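Local coordinates for protein iodotyrosine deiodinase (Thermotoga neapolitana, PDB 6TYK) that removes halogen from iodo-, bromo- and chlorotyrosines as an FMN-dependent homodimeric enzyme of the nitroreductase family, at residues A[18-23]-A[164-169]; A[65-70]-A[139-144]. One frame throughout, in Å; residues are numbered along the deposited sequence.

How the contacts relate
Contact 1 joins the loop between helix 4-10 and helix 24-35 to the end of strand 156-165. Contact 2 joins helix 54-74 to the loop that leads into helix 143-149. Along the chain the order is 18-23, 65-70, 139-144, 164-169, so contact 2 is nested inside the span closed by contact 1. Helix 143-149 begins in the later segment of contact 2, and the next element, strand 156-165, runs into that of contact 1. The centres lie 24 Å apart and the nearest atoms about 12 Å, with no touch. Both belong to the nitroreductase family fold. Contact 2 touches both ligands, through Glu68 and Thr139; contact 1 lies farther off.

Contact 1: residues A[18-23]-A[164-169]; sequences KKEKPP and VGYPDD
One water is gripped by three backbone groups of Lys18, Glu20 and Tyr166. It donates to Lys18 O and to Glu20 O, both at 2.6 Å, and accepts from Tyr166 N at 2.8 Å. The water thus ties the loop at 18-20 to Tyr166. Beside it, Lys18 N donates directly to Tyr166 O at 2.9 Å. This bond is nearly straight (169°). Tyr166 O is thus bonded directly to 18-23, and Tyr166 N through the water.

The Tyr166 side chain carries most of the remaining contact. Its CG stands beside its own backbone N and anti to the carbonyl carbon (chi1 -66°), and the ring lies along Glu20, Lys21 and Pro22. Pro22 CG sits over one ring face, 3.8 Å from the centroid of the Tyr166 ring, in a CH-pi contact displaced toward the rim. Glu20 crosses the ring at about a right angle and brings its CG to 3.6 Å from Tyr166 CD2. At the far end the phenol oxygen reaches the two prolines, with Tyr166 OH 3.4 Å from Pro23 CD. The extended Lys18 chain runs past Tyr166 CB, and Lys18 CE comes to 3.4 Å from Pro167 O. Within 18-23, Lys18 NZ makes a long salt bridge to Glu20 OE2. Asp168 packs its CB against Lys18, while its carboxylate pairs with Arg16.

Pro22 and Tyr166 also touch Leu133, just before strand 134-135, and Pro22 O bonds to Tyr100 OH at the start of strand 100-107. The contact thus fastens the lead-in to helix 24-35 at the end of strand 156-165, beside its two neighbours in the antiparallel sheet.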
loop_
_atom_site.group_PDB
_atom_site.type_symbol
_atom_site.label_atom_id
_atom_site.label_comp_id
_atom_site.label_asym_id
_atom_site.label_seq_id
_atom_site.Cartn_x
_atom_site.Cartn_y
_atom_site.Cartn_z
ATOM N N LYS A 18 -6.501 -24.137 -5.549
ATOM C CA LYS A 18 -6.975 -25.441 -5.121
ATOM C C LYS A 18 -8.123 -25.214 -4.149
ATOM O O LYS A 18 -8.232 -24.145 -3.549
ATOM C CB LYS A 18 -5.854 -26.198 -4.415
ATOM C CG LYS A 18 -4.656 -26.497 -5.291
ATOM C CD LYS A 18 -3.579 -27.220 -4.507
ATOM C CE LYS A 18 -2.320 -27.421 -5.335
ATOM N NZ LYS A 18 -1.253 -28.127 -4.565
ATOM N N LYS A 19 -8.983 -26.210 -3.980
ATOM C CA LYS A 19 -10.065 -26.082 -3.006
ATOM C C LYS A 19 -9.622 -26.447 -1.590
ATOM O O LYS A 19 -10.271 -26.060 -0.610
ATOM C CB LYS A 19 -11.291 -26.894 -3.430
ATOM C CG LYS A 19 -12.051 -26.260 -4.593
ATOM C CD LYS A 19 -13.482 -26.775 -4.717
ATOM C CE LYS A 19 -13.542 -28.129 -5.409
ATOM N NZ LYS A 19 -14.940 -28.510 -5.765
ATOM N N GLU A 20 -8.510 -27.171 -1.481
ATOM C CA GLU A 20 -8.016 -27.572 -0.173
ATOM C C GLU A 20 -7.808 -26.355 0.713
ATOM O O GLU A 20 -7.264 -25.334 0.280
ATOM C CB GLU A 20 -6.754 -28.436 -0.267
ATOM C CG GLU A 20 -5.663 -27.916 -1.175
ATOM C CD GLU A 20 -4.413 -28.778 -1.099
ATOM O OE1 GLU A 20 -4.028 -29.167 0.026
ATOM O OE2 GLU A 20 -3.824 -29.077 -2.159
ATOM N N LYS A 21 -8.271 -26.467 1.951
ATOM C CA LYS A 21 -8.304 -25.334 2.865
ATOM C C LYS A 21 -7.018 -25.216 3.658
ATOM O O LYS A 21 -6.704 -26.089 4.457
ATOM C CB LYS A 21 -9.466 -25.486 3.840
ATOM C CG LYS A 21 -10.827 -25.535 3.175
ATOM C CD LYS A 21 -11.897 -25.837 4.199
ATOM C CE LYS A 21 -13.269 -25.865 3.556
ATOM N NZ LYS A 21 -14.263 -26.456 4.477
ATOM N N PRO A 22 -6.277 -24.118 3.461
ATOM C CA PRO A 22 -5.118 -23.859 4.313
ATOM C C PRO A 22 -5.563 -23.692 5.754
ATOM O O PRO A 22 -6.686 -23.243 6.006
ATOM C CB PRO A 22 -4.589 -22.520 3.786
ATOM C CG PRO A 22 -5.146 -22.381 2.407
ATOM C CD PRO A 22 -6.482 -23.055 2.463
ATOM N N PRO A 23 -4.695 -24.051 6.707
ATOM C CA PRO A 23 -5.034 -23.800 8.112
ATOM C C PRO A 23 -5.293 -22.318 8.320
ATOM O O PRO A 23 -4.638 -21.476 7.697
ATOM C CB PRO A 23 -3.767 -24.210 8.861
ATOM C CG PRO A 23 -3.059 -25.155 7.944
ATOM C CD PRO A 23 -3.381 -24.692 6.549
ATOM N N VAL A 164 -7.878 -16.056 -1.263
ATOM C CA VAL A 164 -6.658 -16.647 -0.735
ATOM C C VAL A 164 -6.790 -18.156 -0.689
ATOM O O VAL A 164 -7.816 -18.689 -0.279
ATOM C CB VAL A 164 -6.340 -16.127 0.678
ATOM C CG1 VAL A 164 -5.098 -16.831 1.240
ATOM C CG2 VAL A 164 -6.130 -14.618 0.647
ATOM N N GLY A 165 -5.743 -18.841 -1.119
ATOM C CA GLY A 165 -5.713 -20.285 -1.043
ATOM C C GLY A 165 -4.404 -20.780 -1.610
ATOM O O GLY A 165 -3.500 -19.995 -1.899
ATOM N N TYR A 166 -4.290 -22.090 -1.757
ATOM C CA TYR A 166 -3.109 -22.676 -2.362
ATOM C C TYR A 166 -3.186 -22.481 -3.864
ATOM O O TYR A 166 -4.234 -22.706 -4.466
ATOM C CB TYR A 166 -3.053 -24.170 -2.047
ATOM C CG TYR A 166 -2.843 -24.462 -0.583
ATOM C CD1 TYR A 166 -1.694 -24.035 0.058
ATOM C CD2 TYR A 166 -3.788 -25.167 0.155
ATOM C CE1 TYR A 166 -1.481 -24.304 1.390
ATOM C CE2 TYR A 166 -3.581 -25.440 1.495
ATOM C CZ TYR A 166 -2.428 -25.002 2.105
ATOM O OH TYR A 166 -2.209 -25.267 3.436
ATOM N N PRO A 167 -2.071 -22.067 -4.482
ATOM C CA PRO A 167 -2.082 -21.857 -5.930
ATOM C C PRO A 167 -2.246 -23.171 -6.665
ATOM O O PRO A 167 -1.740 -24.215 -6.225
ATOM C CB PRO A 167 -0.689 -21.278 -6.215
ATOM C CG PRO A 167 -0.213 -20.760 -4.892
ATOM C CD PRO A 167 -0.770 -21.725 -3.892
ATOM N N ASP A 168 -2.947 -23.116 -7.789
ATOM C CA ASP A 168 -3.109 -24.283 -8.636
ATOM C C ASP A 168 -2.505 -24.011 -10.000
ATOM O O ASP A 168 -3.218 -23.751 -10.976
ATOM C CB ASP A 168 -4.584 -24.639 -8.781
ATOM C CG ASP A 168 -4.790 -25.820 -9.682
ATOM O OD1 ASP A 168 -3.898 -26.684 -9.697
ATOM O OD2 ASP A 168 -5.806 -25.879 -10.393
ATOM N N ASP A 169 -1.179 -24.073 -10.050
ATOM C CA ASP A 169 -0.418 -23.773 -11.260
ATOM C C ASP A 169 -0.825 -22.462 -11.921
ATOM O O ASP A 169 -1.324 -22.443 -13.046
ATOM C CB ASP A 169 -0.499 -24.918 -12.262
ATOM C CG ASP A 169 0.530 -24.778 -13.365
ATOM O OD1 ASP A 169 1.576 -24.140 -13.123
ATOM O OD2 ASP A 169 0.304 -25.297 -14.469
HETATM O O HOH W 1 -6.572 -23.645 -1.545
#

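Contact 2: residues A[65-70]-A[139-144]; sequences ERSEKT and TPPDFR. With FMN (flavin mononucleotide), chain C; IYR (3-iodo-tyrosine), chain D.
Ser67 and Pro141 form the tight part of this contact. Ser67 OG is anti to its backbone N (chi1 -179°) and faces the proline ring, 3.0 Å from Pro141 CB and 3.1 Å from Pro141 CD. The side of the ring carrying CD also meets Glu68, whose CD atom lies 3.5 Å from Pro141 CD as the two side chains cross at about a right angle. Farther out, toward solvent, the packing is looser. Of the partly exposed Asp142 side chain, CB comes to 4.1 Å from Ser67 OG, and the carboxylate turns off to cap helix 143-149 through a weak bond from Arg144 N.

The inner side meets the ligands. Glu68 is bent at chi2 (-67°), which brings its carboxylate to the amino group of 3-iodotyrosine. The ligand atom N donates to Glu68 OE2 at 2.8 Å, and Tyr138 OH bonds to the same oxygen. Tyr72 and Lys92 of the same chain and Met41 of the second subunit also bond to this ligand. Across from Glu68, Thr139 N donates to FMN O4 at 3.1 Å, and Thr139 OG1 lies 3.0 Å from FMN N5 and 3.1 Å from FMN O4. The contact thus places a carboxylate that recognises the substrate ammonium, probably by charge as well as hydrogen bonding, beside a threonine that contacts the reactive N5 side of the flavin.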
loop_
_atom_site.group_PDB
_atom_site.type_symbol
_atom_site.label_atom_id
_atom_site.label_comp_id
_atom_site.label_asym_id
_atom_site.label_seq_id
_atom_site.Cartn_x
_atom_site.Cartn_y
_atom_site.Cartn_z
ATOM N N GLU A 65 -19.760 -10.940 -10.810
ATOM C CA GLU A 65 -19.801 -11.340 -12.218
ATOM C C GLU A 65 -20.777 -10.494 -13.023
ATOM O O GLU A 65 -20.488 -10.119 -14.164
ATOM C CB GLU A 65 -20.148 -12.823 -12.355
ATOM C CG GLU A 65 -18.954 -13.715 -12.096
ATOM C CD GLU A 65 -19.265 -15.180 -12.246
ATOM O OE1 GLU A 65 -20.457 -15.528 -12.383
ATOM O OE2 GLU A 65 -18.313 -15.989 -12.218
ATOM N N ARG A 66 -21.926 -10.188 -12.430
ATOM C CA ARG A 66 -22.912 -9.352 -13.110
ATOM C C ARG A 66 -22.311 -7.981 -13.409
ATOM O O ARG A 66 -22.426 -7.450 -14.521
ATOM C CB ARG A 66 -24.167 -9.204 -12.249
ATOM C CG ARG A 66 -25.144 -8.155 -12.753
ATOM C CD ARG A 66 -25.718 -8.525 -14.108
ATOM N NE ARG A 66 -24.917 -8.020 -15.221
ATOM C CZ ARG A 66 -25.258 -8.130 -16.502
ATOM N NH1 ARG A 66 -26.393 -8.730 -16.843
ATOM N NH2 ARG A 66 -24.464 -7.639 -17.445
ATOM N N SER A 67 -21.659 -7.421 -12.400
ATOM C CA SER A 67 -21.020 -6.122 -12.518
ATOM C C SER A 67 -19.909 -6.170 -13.566
ATOM O O SER A 67 -19.782 -5.261 -14.388
ATOM C CB SER A 67 -20.461 -5.699 -11.153
ATOM O OG SER A 67 -19.844 -4.426 -11.194
ATOM N N GLU A 68 -19.110 -7.234 -13.535
ATOM C CA GLU A 68 -18.035 -7.407 -14.511
ATOM C C GLU A 68 -18.589 -7.558 -15.918
ATOM O O GLU A 68 -18.029 -7.021 -16.868
ATOM C CB GLU A 68 -17.167 -8.624 -14.170
ATOM C CG GLU A 68 -16.370 -8.512 -12.875
ATOM C CD GLU A 68 -15.282 -7.460 -12.922
ATOM O OE1 GLU A 68 -15.217 -6.684 -13.907
ATOM O OE2 GLU A 68 -14.487 -7.421 -11.962
ATOM N N LYS A 69 -19.686 -8.289 -16.064
ATOM C CA LYS A 69 -20.233 -8.517 -17.394
ATOM C C LYS A 69 -20.591 -7.194 -18.055
ATOM O O LYS A 69 -20.288 -6.965 -19.221
ATOM C CB LYS A 69 -21.454 -9.421 -17.324
ATOM C CG LYS A 69 -21.865 -9.955 -18.672
ATOM C CD LYS A 69 -22.897 -11.049 -18.518
ATOM C CE LYS A 69 -23.269 -11.632 -19.862
ATOM N NZ LYS A 69 -24.006 -10.628 -20.673
ATOM N N THR A 70 -21.226 -6.318 -17.290
ATOM C CA THR A 70 -21.608 -5.005 -17.784
ATOM C C THR A 70 -20.353 -4.189 -18.086
ATOM O O THR A 70 -20.261 -3.505 -19.109
ATOM C CB THR A 70 -22.475 -4.277 -16.749
ATOM O OG1 THR A 70 -23.672 -5.033 -16.521
ATOM C CG2 THR A 70 -22.841 -2.888 -17.228
ATOM N N THR A 139 -10.829 -6.200 -7.583
ATOM C CA THR A 139 -11.557 -4.952 -7.427
ATOM C C THR A 139 -12.690 -4.898 -8.445
ATOM O O THR A 139 -12.499 -4.445 -9.577
ATOM C CB THR A 139 -10.627 -3.740 -7.600
ATOM O OG1 THR A 139 -9.972 -3.824 -8.867
ATOM C CG2 THR A 139 -9.566 -3.715 -6.507
ATOM N N PRO A 140 -13.879 -5.381 -8.052
ATOM C CA PRO A 140 -15.034 -5.376 -8.961
ATOM C C PRO A 140 -15.492 -3.952 -9.236
ATOM O O PRO A 140 -15.122 -3.040 -8.502
ATOM C CB PRO A 140 -16.102 -6.134 -8.168
ATOM C CG PRO A 140 -15.742 -5.879 -6.727
ATOM C CD PRO A 140 -14.227 -5.862 -6.703
ATOM N N PRO A 141 -16.296 -3.759 -10.285
ATOM C CA PRO A 141 -16.728 -2.409 -10.657
ATOM C C PRO A 141 -17.564 -1.720 -9.583
ATOM O O PRO A 141 -17.443 -0.505 -9.422
ATOM C CB PRO A 141 -17.564 -2.642 -11.922
ATOM C CG PRO A 141 -17.078 -3.943 -12.467
ATOM C CD PRO A 141 -16.752 -4.771 -11.255
ATOM N N ASP A 142 -18.400 -2.467 -8.868
ATOM C CA ASP A 142 -19.192 -1.864 -7.800
ATOM C C ASP A 142 -19.058 -2.599 -6.474
ATOM O O ASP A 142 -19.558 -3.711 -6.299
ATOM C CB ASP A 142 -20.667 -1.734 -8.183
ATOM C CG ASP A 142 -21.448 -0.879 -7.192
ATOM O OD1 ASP A 142 -20.878 0.111 -6.682
ATOM O OD2 ASP A 142 -22.622 -1.200 -6.915
ATOM N N PHE A 143 -18.397 -1.946 -5.534
ATOM C CA PHE A 143 -18.210 -2.502 -4.206
ATOM C C PHE A 143 -19.466 -2.415 -3.351
ATOM O O PHE A 143 -19.602 -3.153 -2.376
ATOM C CB PHE A 143 -17.086 -1.767 -3.487
ATOM C CG PHE A 143 -15.711 -2.153 -3.943
ATOM C CD1 PHE A 143 -15.062 -3.236 -3.379
ATOM C CD2 PHE A 143 -15.064 -1.429 -4.928
ATOM C CE1 PHE A 143 -13.785 -3.595 -3.785
ATOM C CE2 PHE A 143 -13.792 -1.782 -5.337
ATOM C CZ PHE A 143 -13.150 -2.867 -4.755
ATOM N N ARG A 144 -20.375 -1.507 -3.696
ATOM C CA ARG A 144 -21.516 -1.240 -2.819
ATOM C C ARG A 144 -22.412 -2.460 -2.637
ATOM O O ARG A 144 -22.904 -2.717 -1.540
ATOM C CB ARG A 144 -22.320 -0.027 -3.299
ATOM C CG ARG A 144 -21.559 1.280 -3.145
ATOM C CD ARG A 144 -22.333 2.475 -3.674
ATOM N NE ARG A 144 -21.557 3.706 -3.535
ATOM C CZ ARG A 144 -21.997 4.914 -3.871
ATOM N NH1 ARG A 144 -23.217 5.065 -4.372
ATOM N NH2 ARG A 144 -21.215 5.974 -3.707
HETATM N N1 FMN C . -6.594 -8.553 -11.126
HETATM C C2 FMN C . -7.804 -8.993 -11.583
HETATM O O2 FMN C . -7.868 -10.051 -12.184
HETATM N N3 FMN C . -8.945 -8.266 -11.364
HETATM C C4 FMN C . -8.900 -7.072 -10.699
HETATM O O4 FMN C . -9.946 -6.437 -10.521
HETATM C C4A FMN C . -7.667 -6.620 -10.222
HETATM N N5 FMN C . -7.587 -5.433 -9.526
HETATM C C5A FMN C . -6.366 -5.002 -9.037
HETATM C C6 FMN C . -6.303 -3.814 -8.321
HETATM C C7 FMN C . -5.104 -3.355 -7.799
HETATM C C7M FMN C . -5.095 -2.061 -7.026
HETATM C C8 FMN C . -3.949 -4.096 -8.004
HETATM C C8M FMN C . -2.629 -3.625 -7.454
HETATM C C9 FMN C . -4.011 -5.287 -8.723
HETATM C C9A FMN C . -5.216 -5.752 -9.244
HETATM N N10 FMN C . -5.293 -6.935 -9.979
HETATM C C10 FMN C . -6.519 -7.379 -10.422
HETATM C "C1'" FMN C . -4.069 -7.769 -10.234
HETATM C "C2'" FMN C . -3.225 -7.136 -11.363
HETATM O "O2'" FMN C . -3.802 -7.367 -12.644
HETATM C "C3'" FMN C . -1.797 -7.684 -11.283
HETATM O "O3'" FMN C . -1.229 -7.228 -10.069
HETATM C "C4'" FMN C . -0.910 -7.269 -12.458
HETATM O "O4'" FMN C . -1.405 -7.849 -13.657
HETATM C "C5'" FMN C . 0.526 -7.719 -12.240
HETATM O "O5'" FMN C . 0.538 -9.110 -12.002
HETATM P P FMN C . 1.917 -9.896 -11.755
HETATM O O1P FMN C . 1.505 -11.363 -11.691
HETATM O O2P FMN C . 2.485 -9.477 -10.427
HETATM O O3P FMN C . 2.823 -9.625 -12.940
HETATM N N IYR D . -11.953 -6.219 -12.453
HETATM C CA IYR D . -11.896 -6.692 -13.812
HETATM C CB IYR D . -10.898 -5.984 -14.744
HETATM C CC IYR D . -9.501 -5.864 -14.242
HETATM C CD IYR D . -9.082 -4.658 -13.680
HETATM C CE IYR D . -7.779 -4.470 -13.217
HETATM I IE IYR D . -7.287 -2.701 -12.386
HETATM C CF IYR D . -6.865 -5.520 -13.342
HETATM O OF IYR D . -5.570 -5.424 -12.924
HETATM C CG IYR D . -7.266 -6.750 -13.898
HETATM C CH IYR D . -8.569 -6.909 -14.356
HETATM C C IYR D . -11.586 -8.177 -13.889
HETATM O O IYR D . -11.618 -8.913 -14.875
HETATM O OXT IYR D . -11.237 -8.736 -12.704
#